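Long-range contacts in putative O-GlcNAcase nagJ (PDB 6PV5), which probably hydrolyses terminal N-acetylhexosamine residues from glycans as a family 84 glycoside hydrolase: residues N408-D413 / R492-R497; M415-I420 / I485-S490; P498-I503 / N609-P614; S559-Y564 / A605-N610. All blocks are in the same frame, centred on the assembly; numbering follows the deposited sequence. Where two conformers were deposited one is given.

Overall arrangement
The deposited chain is the part of a longer protein that carries a small N-terminal domain, a (βα)8 barrel and an all-helical domain, and the four contacts cluster where the last two meet. Their centres lie about 10 to 15 Å apart. Interactions 1 and 2 hold the loop between barrel strands 399-403 and 431-436 against the last turn of helix 480-487 and the residues after it, with the span of interaction 2 falling within that of interaction 1. Interactions 3 and 4 follow along the chain and share N609 and N610. Residues 605-614, near the end of the deposited chain, come back to the junction, where T606 bonds to D413 and A608 to H489.

Interaction 1. Residues N408-D413 / R492-R497. With EDO (1,2-ethanediol), chain B.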
loop_
_atom_site.group_PDB
_atom_site.type_symbol
_atom_site.label_atom_id
_atom_site.label_comp_id
_atom_site.label_asym_id
_atom_site.label_seq_id
_atom_site.Cartn_x
_atom_site.Cartn_y
_atom_site.Cartn_z
ATOM N N ASN A 408 -8.859 -7.883 -3.463
ATOM C CA ASN A 408 -10.240 -8.069 -3.882
ATOM C C ASN A 408 -10.522 -9.549 -4.173
ATOM O O ASN A 408 -11.476 -9.869 -4.891
ATOM C CB ASN A 408 -10.587 -7.168 -5.075
ATOM C CG ASN A 408 -9.901 -7.635 -6.347
ATOM O OD1 ASN A 408 -8.880 -8.307 -6.272
ATOM N ND2 ASN A 408 -10.407 -7.240 -7.510
ATOM N N ASP A 409 -9.741 -10.464 -3.576
ATOM C CA ASP A 409 -9.873 -11.875 -3.929
ATOM C C ASP A 409 -11.265 -12.419 -3.590
ATOM O O ASP A 409 -11.722 -13.384 -4.181
ATOM C CB ASP A 409 -8.731 -12.725 -3.366
ATOM C CG ASP A 409 -8.520 -12.671 -1.851
ATOM O OD1 ASP A 409 -9.370 -12.054 -1.104
ATOM O OD2 ASP A 409 -7.496 -13.268 -1.409
ATOM N N TYR A 410 -11.957 -11.788 -2.648
ATOM C CA TYR A 410 -13.280 -12.239 -2.248
ATOM C C TYR A 410 -14.365 -11.568 -3.105
ATOM O O TYR A 410 -15.531 -11.895 -2.952
ATOM C CB TYR A 410 -13.479 -11.929 -0.758
ATOM C CG TYR A 410 -13.363 -10.456 -0.448
ATOM C CD1 TYR A 410 -12.128 -9.865 -0.214
ATOM C CD2 TYR A 410 -14.486 -9.641 -0.437
ATOM C CE1 TYR A 410 -12.014 -8.500 0.010
ATOM C CE2 TYR A 410 -14.396 -8.277 -0.197
ATOM C CZ TYR A 410 -13.154 -7.704 0.026
ATOM O OH TYR A 410 -13.052 -6.360 0.286
ATOM N N LYS A 411 -13.982 -10.645 -4.007
ATOM C CA LYS A 411 -14.911 -9.935 -4.882
ATOM C C LYS A 411 -14.177 -9.506 -6.153
ATOM O O LYS A 411 -13.959 -8.315 -6.410
ATOM C CB LYS A 411 -15.527 -8.713 -4.184
ATOM C CG LYS A 411 -16.777 -8.180 -4.891
ATOM C CD LYS A 411 -17.104 -6.704 -4.650
ATOM C CE LYS A 411 -17.025 -6.226 -3.212
ATOM N NZ LYS A 411 -17.959 -6.940 -2.315
ATOM N N GLU A 412 -13.760 -10.501 -6.931
ATOM C CA GLU A 412 -12.636 -10.310 -7.827
ATOM C C GLU A 412 -13.033 -9.506 -9.067
ATOM O O GLU A 412 -12.151 -9.070 -9.779
ATOM C CB GLU A 412 -12.004 -11.657 -8.192
ATOM C CG GLU A 412 -13.067 -12.703 -8.509
ATOM C CD GLU A 412 -12.621 -13.906 -9.332
ATOM O OE1 GLU A 412 -11.398 -14.134 -9.425
ATOM O OE2 GLU A 412 -13.506 -14.616 -9.882
ATOM N N ASP A 413 -14.335 -9.305 -9.304
ATOM C CA ASP A 413 -14.797 -8.577 -10.483
ATOM C C ASP A 413 -14.841 -7.077 -10.224
ATOM O O ASP A 413 -15.072 -6.304 -11.153
ATOM C CB ASP A 413 -16.211 -8.998 -10.902
ATOM C CG ASP A 413 -16.271 -10.462 -11.315
ATOM O OD1 ASP A 413 -15.345 -10.907 -12.033
ATOM O OD2 ASP A 413 -17.213 -11.153 -10.876
ATOM N N ARG A 492 -15.054 1.214 -3.086
ATOM C CA ARG A 492 -15.626 0.487 -1.970
ATOM C C ARG A 492 -15.800 -0.988 -2.329
ATOM O O ARG A 492 -16.506 -1.310 -3.279
ATOM C CB ARG A 492 -16.957 1.145 -1.579
ATOM C CG ARG A 492 -17.737 0.446 -0.474
ATOM C CD ARG A 492 -17.120 0.670 0.906
ATOM N NE ARG A 492 -17.879 -0.016 1.950
ATOM C CZ ARG A 492 -17.608 0.009 3.257
ATOM N NH1 ARG A 492 -16.579 0.695 3.726
ATOM N NH2 ARG A 492 -18.386 -0.643 4.093
ATOM N N LEU A 493 -15.186 -1.875 -1.532
ATOM C CA LEU A 493 -15.438 -3.302 -1.597
ATOM C C LEU A 493 -16.150 -3.709 -0.306
ATOM O O LEU A 493 -17.238 -3.215 -0.030
ATOM C CB LEU A 493 -14.107 -4.036 -1.812
ATOM C CG LEU A 493 -13.677 -4.348 -3.254
ATOM C CD1 LEU A 493 -13.807 -3.148 -4.154
ATOM C CD2 LEU A 493 -12.224 -4.798 -3.264
ATOM N N ASP A 494 -15.565 -4.604 0.501
ATOM C CA ASP A 494 -16.140 -4.796 1.824
ATOM C C ASP A 494 -15.597 -3.744 2.793
ATOM O O ASP A 494 -16.073 -3.622 3.903
ATOM C CB ASP A 494 -15.941 -6.216 2.340
ATOM C CG ASP A 494 -16.883 -7.209 1.686
ATOM O OD1 ASP A 494 -17.636 -6.790 0.785
ATOM O OD2 ASP A 494 -16.833 -8.402 2.070
ATOM N N THR A 495 -14.597 -2.983 2.360
ATOM C CA THR A 495 -14.089 -1.859 3.124
ATOM C C THR A 495 -13.675 -0.833 2.082
ATOM O O THR A 495 -13.719 -1.146 0.894
ATOM C CB THR A 495 -12.946 -2.282 4.061
ATOM O OG1 THR A 495 -12.657 -1.200 4.955
ATOM C CG2 THR A 495 -11.686 -2.676 3.315
ATOM N N GLY A 496 -13.274 0.362 2.522
ATOM C CA GLY A 496 -12.778 1.360 1.584
ATOM C C GLY A 496 -13.629 2.623 1.615
ATOM O O GLY A 496 -14.721 2.632 2.183
ATOM N N ARG A 497 -13.107 3.692 1.027
ATOM C CA ARG A 497 -13.893 4.897 0.811
ATOM C C ARG A 497 -15.176 4.537 0.055
ATOM O O ARG A 497 -15.129 3.778 -0.922
ATOM C CB ARG A 497 -13.033 5.870 0.000
ATOM C CG ARG A 497 -13.746 7.115 -0.523
ATOM C CD ARG A 497 -12.924 7.683 -1.667
ATOM N NE ARG A 497 -13.409 8.917 -2.299
ATOM C CZ ARG A 497 -14.202 8.973 -3.373
ATOM N NH1 ARG A 497 -14.539 10.150 -3.866
ATOM N NH2 ARG A 497 -14.655 7.869 -3.953
HETATM C C1 EDO B . -10.218 -12.200 2.641
HETATM O O1 EDO B . -10.217 -12.712 1.318
HETATM C C2 EDO B . -8.918 -11.612 2.966
HETATM O O2 EDO B . -8.308 -11.197 1.761
#
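The hydroxyl of Y410 serves as acceptor for a backbone amide of the facing loop: D494 N donates to Y410 OH over 3.1 Å, with an N-H...O angle of 160°, and reaches it at the ring edge, in the ring plane. Tyrosine suits the place because its long side chain puts a hydroxyl right at the D494 amide. L493 CB packs against that hydroxyl, 3.3 Å from Y410 OH, while the D494 carboxylate slides past the ring in the reverse direction, its CG 3.3 Å from Y410 CE2 and its plane inclined to the ring by roughly half a right angle. K411, next after Y410, forms a salt bridge from NZ to D494 OD1 (3.1 Å), NZ coming from above the carboxylate plane. Two bends in the lysine chain (chi3 -46°, chi4 -61°) carry it there and lay K411 CE 3.8 Å from L493 CG.

Segment 408-413 lies in the loop after the seventh strand of the (βα)8 barrel, and N408 to K411 form a type I turn; residues 492-497 belong to the connection toward helix 501-515. L493 packs between them with its branched end, CD2 touching N408 CB at 3.4 Å, whereas the N408 amide turns off to K414 O.

The side chain of Y410 is about 11 Å from that of D305, the predicted proton donor. An ethanediol, probably from the crystallisation liquor, donates from O1 to D409 OD1 at 2.6 Å, and D409 OD2 is bonded to Y196 N.

Interaction 2. Residues M415-I420 / I485-S490; sequences MALGPI and IFANHS
In the loop joining the seventh and eighth strands of the (βα)8 barrel, M415 and L417 fasten onto S490, which follows the end of helix 480-487. Two hydrogen bonds make the polar half. S490 OG donates to M415 O at 2.7 Å, tilted 17° from the carbonyl plane, and L417 N donates to S490 O at 3.0 Å. A short hydroxyl suits this spot: with OG anti to the backbone N (chi1 -156°) it meets the M415 carbonyl and also accepts from a water, 2.6 Å from S490 OG, that itself takes the M415 N-H. The two acceptors M415 O and S490 O approach each other to 3.0 Å, a closeness probably tolerable because each oxygen accepts a hydrogen bond of its own.

Beside this polar pair L417 supplies the apolar half. Its CB packs on A487 CB at 4.0 Å, where a methyl group lets the backbones come close, and its CD1 reaches F486 CE2 at 3.6 Å, set obliquely to the ring. A type I turn from A487 to S490 swings the serine back toward the loop.

All the touching residues are buried. W468 of helix 464-476 bonds to L417 O and packs against A487, while F486 and M415 reach across to helix 548-579, where F561 meets the F486 ring edge-to-face.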
loop_
_atom_site.group_PDB
_atom_site.type_symbol
_atom_site.label_atom_id
_atom_site.label_comp_id
_atom_site.label_asym_id
_atom_site.label_seq_id
_atom_site.Cartn_x
_atom_site.Cartn_y
_atom_site.Cartn_z
ATOM N N MET A 415 -12.496 -3.862 -8.986
ATOM C CA MET A 415 -11.176 -3.359 -8.639
ATOM C C MET A 415 -11.289 -2.357 -7.485
ATOM O O MET A 415 -12.143 -1.480 -7.505
ATOM C CB MET A 415 -10.493 -2.643 -9.811
ATOM C CG MET A 415 -10.300 -3.481 -11.071
ATOM S SD MET A 415 -9.252 -4.933 -10.757
ATOM C CE MET A 415 -8.537 -5.246 -12.370
ATOM N N ALA A 416 -10.377 -2.462 -6.504
ATOM C CA ALA A 416 -10.277 -1.464 -5.445
ATOM C C ALA A 416 -9.216 -0.458 -5.866
ATOM O O ALA A 416 -8.041 -0.809 -5.967
ATOM C CB ALA A 416 -9.926 -2.135 -4.136
ATOM N N LEU A 417 -9.650 0.776 -6.139
ATOM C CA LEU A 417 -8.766 1.802 -6.665
ATOM C C LEU A 417 -8.776 3.017 -5.741
ATOM O O LEU A 417 -8.372 4.098 -6.162
ATOM C CB LEU A 417 -9.229 2.202 -8.081
ATOM C CG LEU A 417 -9.204 1.079 -9.132
ATOM C CD1 LEU A 417 -9.815 1.569 -10.451
ATOM C CD2 LEU A 417 -7.765 0.614 -9.364
ATOM N N GLY A 418 -9.220 2.843 -4.490
ATOM C CA GLY A 418 -9.296 3.974 -3.573
ATOM C C GLY A 418 -8.125 4.106 -2.593
ATOM O O GLY A 418 -7.246 3.244 -2.510
ATOM N N PRO A 419 -8.104 5.185 -1.771
ATOM C CA PRO A 419 -7.071 5.351 -0.748
ATOM C C PRO A 419 -7.352 4.464 0.461
ATOM O O PRO A 419 -8.502 4.101 0.736
ATOM C CB PRO A 419 -7.203 6.836 -0.367
ATOM C CG PRO A 419 -8.686 7.104 -0.547
ATOM C CD PRO A 419 -9.070 6.301 -1.783
ATOM N N ILE A 420 -6.275 4.095 1.165
ATOM C CA ILE A 420 -6.376 3.569 2.525
ATOM C C ILE A 420 -7.289 4.500 3.319
ATOM O O ILE A 420 -7.095 5.701 3.344
ATOM C CB ILE A 420 -4.969 3.507 3.150
ATOM C CG1 ILE A 420 -4.004 2.645 2.322
ATOM C CG2 ILE A 420 -5.042 3.068 4.609
ATOM C CD1 ILE A 420 -4.504 1.257 1.956
ATOM N N ILE A 485 -12.004 10.299 -12.217
ATOM C CA ILE A 485 -13.409 10.183 -12.592
ATOM C C ILE A 485 -13.826 8.711 -12.624
ATOM O O ILE A 485 -14.905 8.365 -12.145
ATOM C CB ILE A 485 -13.717 10.924 -13.913
ATOM C CG1 ILE A 485 -13.575 12.447 -13.754
ATOM C CG2 ILE A 485 -15.098 10.533 -14.419
ATOM C CD1 ILE A 485 -13.478 13.224 -15.069
ATOM N N PHE A 486 -12.958 7.840 -13.157
ATOM C CA PHE A 486 -13.227 6.405 -13.200
ATOM C C PHE A 486 -13.086 5.789 -11.803
ATOM O O PHE A 486 -13.971 5.068 -11.326
ATOM C CB PHE A 486 -12.250 5.775 -14.208
ATOM C CG PHE A 486 -12.225 4.270 -14.254
ATOM C CD1 PHE A 486 -13.256 3.563 -14.860
ATOM C CD2 PHE A 486 -11.153 3.560 -13.725
ATOM C CE1 PHE A 486 -13.224 2.172 -14.924
ATOM C CE2 PHE A 486 -11.122 2.173 -13.776
ATOM C CZ PHE A 486 -12.156 1.478 -14.383
ATOM N N ALA A 487 -11.948 6.068 -11.149
ATOM C CA ALA A 487 -11.630 5.445 -9.866
ATOM C C ALA A 487 -12.651 5.830 -8.789
ATOM O O ALA A 487 -12.923 5.048 -7.881
ATOM C CB ALA A 487 -10.228 5.826 -9.450
ATOM N N ASN A 488 -13.241 7.019 -8.915
ATOM C CA ASN A 488 -14.277 7.481 -7.995
ATOM C C ASN A 488 -15.412 6.470 -7.854
ATOM O O ASN A 488 -16.036 6.381 -6.789
ATOM C CB ASN A 488 -14.745 8.894 -8.371
ATOM C CG ASN A 488 -15.851 9.473 -7.509
ATOM O OD1 ASN A 488 -15.816 9.408 -6.282
ATOM N ND2 ASN A 488 -16.843 10.064 -8.155
ATOM N N HIS A 489 -15.662 5.674 -8.905
ATOM C CA HIS A 489 -16.787 4.748 -8.858
ATOM C C HIS A 489 -16.336 3.343 -8.475
ATOM O O HIS A 489 -17.090 2.393 -8.637
ATOM C CB HIS A 489 -17.518 4.718 -10.206
ATOM C CG HIS A 489 -18.209 5.992 -10.552
ATOM N ND1 HIS A 489 -19.547 6.169 -10.328
ATOM C CD2 HIS A 489 -17.748 7.150 -11.076
ATOM C CE1 HIS A 489 -19.905 7.382 -10.724
ATOM N NE2 HIS A 489 -18.818 8.004 -11.176
ATOM N N SER A 490 -15.111 3.202 -7.957
ATOM C CA SER A 490 -14.546 1.873 -7.758
ATOM C C SER A 490 -13.662 1.824 -6.505
ATOM O O SER A 490 -12.499 1.400 -6.591
ATOM C CB SER A 490 -13.704 1.511 -8.969
ATOM O OG SER A 490 -13.610 0.099 -9.091
HETATM O O HOH W 1 -13.971 -2.004 -10.545
#

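Interaction 3. Residues P498-I503 / N609-P614; sequences PDSPEI and NNVVDP
D499 and N610 bring the two backbones closest, their CA atoms 7.1 Å apart, where each segment runs from a loop into a helix, 501-515 in one case and 612-619 in the other. Both helices belong to the helical domain that follows the barrel and resembles the post-catalytic domain of hyaluronidases.

The apolar centre is V611. A compact branched residue fits here because its two methyls serve different neighbours: CG1 packs on I503 CG2 at 3.9 Å, and CG2 sits 3.6 Å from the backbone O of D499. S500, at the N-cap position, makes no capping bond with its side chain; with chi1 at 65° its OG is turned toward the V611 side chain, 3.5 Å from V611 CB.

On the polar side the D499 carboxylate gathers donors. D499 OD2 forms a salt bridge with K414, which also binds N609 OD1, and D499 OD1 receives the amides of T491 and R492. The contribution of N610 is modest, a weak hydrogen bond from ND2 to D499 OD2 with an angle of 121°. Water strengthens the link: one molecule, taking the N610 N-H at 2.9 Å, donates to D499 OD2 at 2.8 Å.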
loop_
_atom_site.group_PDB
_atom_site.type_symbol
_atom_site.label_atom_id
_atom_site.label_comp_id
_atom_site.label_asym_id
_atom_site.label_seq_id
_atom_site.Cartn_x
_atom_site.Cartn_y
_atom_site.Cartn_z
ATOM N N PRO A 498 -16.359 5.066 0.468
ATOM C CA PRO A 498 -17.604 4.859 -0.292
ATOM C C PRO A 498 -17.485 5.406 -1.716
ATOM O O PRO A 498 -16.836 6.421 -1.943
ATOM C CB PRO A 498 -18.674 5.623 0.531
ATOM C CG PRO A 498 -18.052 5.638 1.937
ATOM C CD PRO A 498 -16.567 5.891 1.679
ATOM N N ASP A 499 -18.094 4.705 -2.679
ATOM C CA ASP A 499 -18.030 5.096 -4.079
ATOM C C ASP A 499 -18.808 6.401 -4.285
ATOM O O ASP A 499 -19.847 6.597 -3.655
ATOM C CB ASP A 499 -18.754 4.072 -4.952
ATOM C CG ASP A 499 -18.100 2.698 -5.022
ATOM O OD1 ASP A 499 -16.868 2.615 -4.790
ATOM O OD2 ASP A 499 -18.828 1.719 -5.357
ATOM N N SER A 500 -18.277 7.273 -5.150
ATOM C CA SER A 500 -18.951 8.449 -5.680
ATOM C C SER A 500 -19.934 9.051 -4.673
ATOM O O SER A 500 -21.139 9.099 -4.942
ATOM C CB SER A 500 -19.635 8.127 -6.998
ATOM O OG SER A 500 -20.681 7.189 -6.770
ATOM N N PRO A 501 -19.454 9.566 -3.510
ATOM C CA PRO A 501 -20.356 10.028 -2.433
ATOM C C PRO A 501 -21.264 11.233 -2.720
ATOM O O PRO A 501 -22.374 11.314 -2.195
ATOM C CB PRO A 501 -19.380 10.386 -1.293
ATOM C CG PRO A 501 -18.074 10.692 -2.015
ATOM C CD PRO A 501 -18.022 9.691 -3.158
ATOM N N GLU A 502 -20.789 12.157 -3.557
ATOM C CA GLU A 502 -21.518 13.355 -3.932
ATOM C C GLU A 502 -22.655 12.990 -4.882
ATOM O O GLU A 502 -23.751 13.535 -4.746
ATOM C CB GLU A 502 -20.625 14.347 -4.680
ATOM C CG GLU A 502 -19.624 15.066 -3.817
ATOM C CD GLU A 502 -18.755 16.057 -4.590
ATOM O OE1 GLU A 502 -17.522 15.850 -4.628
ATOM O OE2 GLU A 502 -19.308 17.033 -5.161
ATOM N N ILE A 503 -22.358 12.121 -5.863
ATOM C CA ILE A 503 -23.361 11.561 -6.763
ATOM C C ILE A 503 -24.441 10.872 -5.929
ATOM O O ILE A 503 -25.628 11.042 -6.196
ATOM C CB ILE A 503 -22.742 10.599 -7.815
ATOM C CG1 ILE A 503 -21.707 11.279 -8.717
ATOM C CG2 ILE A 503 -23.812 9.893 -8.637
ATOM C CD1 ILE A 503 -22.188 12.570 -9.372
ATOM N N ASN A 609 -21.498 0.073 -8.859
ATOM C CA ASN A 609 -22.531 -0.919 -8.577
ATOM C C ASN A 609 -23.328 -0.566 -7.315
ATOM O O ASN A 609 -24.388 -1.137 -7.106
ATOM C CB ASN A 609 -21.943 -2.328 -8.394
ATOM C CG ASN A 609 -20.859 -2.340 -7.338
ATOM O OD1 ASN A 609 -19.877 -1.604 -7.447
ATOM N ND2 ASN A 609 -21.040 -3.118 -6.287
ATOM N N ASN A 610 -22.835 0.369 -6.488
ATOM C CA ASN A 610 -23.505 0.760 -5.249
ATOM C C ASN A 610 -24.351 2.035 -5.419
ATOM O O ASN A 610 -25.249 2.272 -4.619
ATOM C CB ASN A 610 -22.523 1.036 -4.089
ATOM C CG ASN A 610 -21.686 -0.167 -3.693
ATOM O OD1 ASN A 610 -22.184 -1.284 -3.652
ATOM N ND2 ASN A 610 -20.417 0.047 -3.387
ATOM N N VAL A 611 -24.000 2.909 -6.368
ATOM C CA VAL A 611 -24.656 4.212 -6.497
ATOM C C VAL A 611 -25.357 4.361 -7.858
ATOM O O VAL A 611 -26.566 4.555 -7.901
ATOM C CB VAL A 611 -23.663 5.365 -6.233
ATOM C CG1 VAL A 611 -24.327 6.731 -6.419
ATOM C CG2 VAL A 611 -23.004 5.248 -4.849
ATOM N N VAL A 612 -24.615 4.241 -8.967
ATOM C CA VAL A 612 -25.181 4.500 -10.286
ATOM C C VAL A 612 -26.116 3.362 -10.700
ATOM O O VAL A 612 -27.198 3.592 -11.251
ATOM C CB VAL A 612 -24.096 4.781 -11.353
ATOM C CG1 VAL A 612 -24.694 4.909 -12.750
ATOM C CG2 VAL A 612 -23.312 6.057 -11.035
ATOM N N ASP A 613 -25.673 2.122 -10.467
ATOM C CA ASP A 613 -26.413 0.954 -10.887
ATOM C C ASP A 613 -27.838 0.960 -10.309
ATOM O O ASP A 613 -28.803 0.790 -11.060
ATOM C CB ASP A 613 -25.605 -0.323 -10.637
ATOM C CG ASP A 613 -26.298 -1.555 -11.193
ATOM O OD1 ASP A 613 -27.285 -1.967 -10.592
ATOM O OD2 ASP A 613 -25.870 -2.047 -12.243
ATOM N N PRO A 614 -28.056 1.061 -8.970
ATOM C CA PRO A 614 -29.419 1.130 -8.437
ATOM C C PRO A 614 -30.259 2.306 -8.939
ATOM O O PRO A 614 -31.493 2.210 -9.010
ATOM C CB PRO A 614 -29.261 1.213 -6.907
ATOM C CG PRO A 614 -27.766 1.554 -6.692
ATOM C CD PRO A 614 -27.043 1.005 -7.901
HETATM O O HOH W 2 -20.967 2.524 -6.887
HETATM O O HOH W 3 -20.179 2.787 -1.745
#

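Interaction 4. Residues S559-Y564 / A605-N610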
loop_
_atom_site.group_PDB
_atom_site.type_symbol
_atom_site.label_atom_id
_atom_site.label_comp_id
_atom_site.label_asym_id
_atom_site.label_seq_id
_atom_site.Cartn_x
_atom_site.Cartn_y
_atom_site.Cartn_z
ATOM N N SER A 559 -15.080 -0.324 -20.313
ATOM C CA SER A 559 -16.127 -0.512 -21.305
ATOM C C SER A 559 -17.489 -0.466 -20.631
ATOM O O SER A 559 -18.407 0.153 -21.160
ATOM C CB SER A 559 -15.941 -1.826 -22.061
ATOM O OG SER A 559 -14.646 -1.849 -22.640
ATOM N N LYS A 560 -17.605 -1.156 -19.487
ATOM C CA LYS A 560 -18.838 -1.159 -18.723
ATOM C C LYS A 560 -19.145 0.261 -18.242
ATOM O O LYS A 560 -20.309 0.670 -18.238
ATOM C CB LYS A 560 -18.782 -2.140 -17.548
ATOM C CG LYS A 560 -20.114 -2.312 -16.836
ATOM C CD LYS A 560 -20.272 -3.613 -16.137
ATOM C CE LYS A 560 -21.634 -3.756 -15.503
ATOM N NZ LYS A 560 -21.755 -5.103 -14.874
ATOM N N PHE A 561 -18.095 1.013 -17.892
ATOM C CA PHE A 561 -18.250 2.356 -17.339
ATOM C C PHE A 561 -18.879 3.283 -18.379
ATOM O O PHE A 561 -19.714 4.106 -18.044
ATOM C CB PHE A 561 -16.882 2.932 -16.976
ATOM C CG PHE A 561 -16.839 4.173 -16.119
ATOM C CD1 PHE A 561 -17.237 4.145 -14.786
ATOM C CD2 PHE A 561 -16.302 5.354 -16.615
ATOM C CE1 PHE A 561 -17.132 5.281 -13.981
ATOM C CE2 PHE A 561 -16.190 6.485 -15.808
ATOM C CZ PHE A 561 -16.595 6.450 -14.489
ATOM N N GLU A 562 -18.470 3.126 -19.641
ATOM C CA GLU A 562 -19.015 3.901 -20.744
ATOM C C GLU A 562 -20.512 3.648 -20.894
ATOM O O GLU A 562 -21.263 4.594 -21.107
ATOM C CB GLU A 562 -18.298 3.569 -22.054
ATOM C CG GLU A 562 -18.659 4.537 -23.168
ATOM C CD GLU A 562 -17.939 4.321 -24.488
ATOM O OE1 GLU A 562 -16.701 4.194 -24.489
ATOM O OE2 GLU A 562 -18.619 4.307 -25.518
ATOM N N ILE A 563 -20.932 2.382 -20.790
ATOM C CA ILE A 563 -22.335 1.989 -20.883
ATOM C C ILE A 563 -23.148 2.549 -19.708
ATOM O O ILE A 563 -24.291 2.976 -19.913
ATOM C CB ILE A 563 -22.488 0.454 -20.976
ATOM C CG1 ILE A 563 -21.704 -0.164 -22.140
ATOM C CG2 ILE A 563 -23.962 0.040 -21.007
ATOM C CD1 ILE A 563 -21.863 -1.675 -22.222
ATOM N N TYR A 564 -22.600 2.499 -18.474
ATOM C CA TYR A 564 -23.239 3.151 -17.339
ATOM C C TYR A 564 -23.487 4.632 -17.654
ATOM O O TYR A 564 -24.564 5.140 -17.378
ATOM C CB TYR A 564 -22.397 3.060 -16.061
ATOM C CG TYR A 564 -22.632 1.814 -15.257
ATOM C CD1 TYR A 564 -23.879 1.562 -14.699
ATOM C CD2 TYR A 564 -21.610 0.904 -15.037
ATOM C CE1 TYR A 564 -24.112 0.416 -13.962
ATOM C CE2 TYR A 564 -21.834 -0.254 -14.310
ATOM C CZ TYR A 564 -23.080 -0.490 -13.766
ATOM O OH TYR A 564 -23.320 -1.596 -13.004
ATOM N N ALA A 605 -17.519 -7.531 -15.204
ATOM C CA ALA A 605 -16.848 -6.516 -14.409
ATOM C C ALA A 605 -17.863 -5.735 -13.575
ATOM O O ALA A 605 -18.973 -5.502 -14.032
ATOM C CB ALA A 605 -16.068 -5.642 -15.355
ATOM N N THR A 606 -17.490 -5.399 -12.326
ATOM C CA THR A 606 -18.330 -4.679 -11.387
ATOM C C THR A 606 -17.755 -3.283 -11.164
ATOM O O THR A 606 -16.599 -3.131 -10.795
ATOM C CB THR A 606 -18.475 -5.466 -10.076
ATOM O OG1 THR A 606 -18.994 -6.751 -10.411
ATOM C CG2 THR A 606 -19.404 -4.838 -9.064
ATOM N N ILE A 607 -18.562 -2.251 -11.428
ATOM C CA ILE A 607 -18.121 -0.880 -11.232
ATOM C C ILE A 607 -19.366 -0.007 -11.067
ATOM O O ILE A 607 -20.366 -0.276 -11.726
ATOM C CB ILE A 607 -17.202 -0.378 -12.361
ATOM C CG1 ILE A 607 -16.688 1.022 -12.006
ATOM C CG2 ILE A 607 -17.920 -0.366 -13.705
ATOM C CD1 ILE A 607 -15.314 1.332 -12.481
ATOM N N ALA A 608 -19.312 1.008 -10.181
ATOM C CA ALA A 608 -20.435 1.922 -10.064
ATOM C C ALA A 608 -21.687 1.174 -9.607
ATOM O O ALA A 608 -22.804 1.641 -9.859
ATOM C CB ALA A 608 -20.677 2.624 -11.399
ATOM N N ASN A 609 -21.498 0.073 -8.859
ATOM C CA ASN A 609 -22.531 -0.919 -8.577
ATOM C C ASN A 609 -23.328 -0.566 -7.315
ATOM O O ASN A 609 -24.388 -1.137 -7.106
ATOM C CB ASN A 609 -21.943 -2.328 -8.394
ATOM C CG ASN A 609 -20.859 -2.340 -7.338
ATOM O OD1 ASN A 609 -19.877 -1.604 -7.447
ATOM N ND2 ASN A 609 -21.040 -3.118 -6.287
ATOM N N ASN A 610 -22.835 0.369 -6.488
ATOM C CA ASN A 610 -23.505 0.760 -5.249
ATOM C C ASN A 610 -24.351 2.035 -5.419
ATOM O O ASN A 610 -25.249 2.272 -4.619
ATOM C CB ASN A 610 -22.523 1.036 -4.089
ATOM C CG ASN A 610 -21.686 -0.167 -3.693
ATOM O OD1 ASN A 610 -22.184 -1.284 -3.652
ATOM N ND2 ASN A 610 -20.417 0.047 -3.387
HETATM O O HOH W 4 -21.313 -3.160 -12.014
#
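K560 NZ donates to A605 O at 2.9 Å, almost in line with the carbonyl. Lysine suits the site because its chain, extended beyond CG, spans the gap from helix to loop and lays its methylenes beside the same oxygen, K560 CD standing 3.1 Å from A605 O. Next to it Y564 meets I607 and A608. The A608 methyl sits above one ring face in a CH-pi contact, CB 4.3 Å from the centroid of the Y564 ring and 15° off its normal. Y564 CE2 also lies 4.0 Å from I607 CG2. The far end of the isoleucine turns to another aromatic, its CD1 reaching F561 CD1 at 4.1 Å, so that the branched side chain is shared between two rings three residues apart on the helix.

Further out, polar bonds fix these groups. Y564 OH accepts from a water at 2.7 Å that takes the I607 N-H, and it is hydrogen-bonded to D613 at the start of helix 612-619. K560 NZ has a second carbonyl partner in I603 O, just beyond helix 583-601. The loop is tied on its other side by backbone bonds from T606 to D413 and from A608 to H489. A608 has backbone angles in the left-handed region, which turn the chain between I607 and N609. The F561 ring is set edge-to-face against H489.

Helix 548-579 thus receives the loop between helices 583-601 and 612-619 within the helical domain that succeeds the barrel, related in sequence to the hyaluronidase post-catalytic domain.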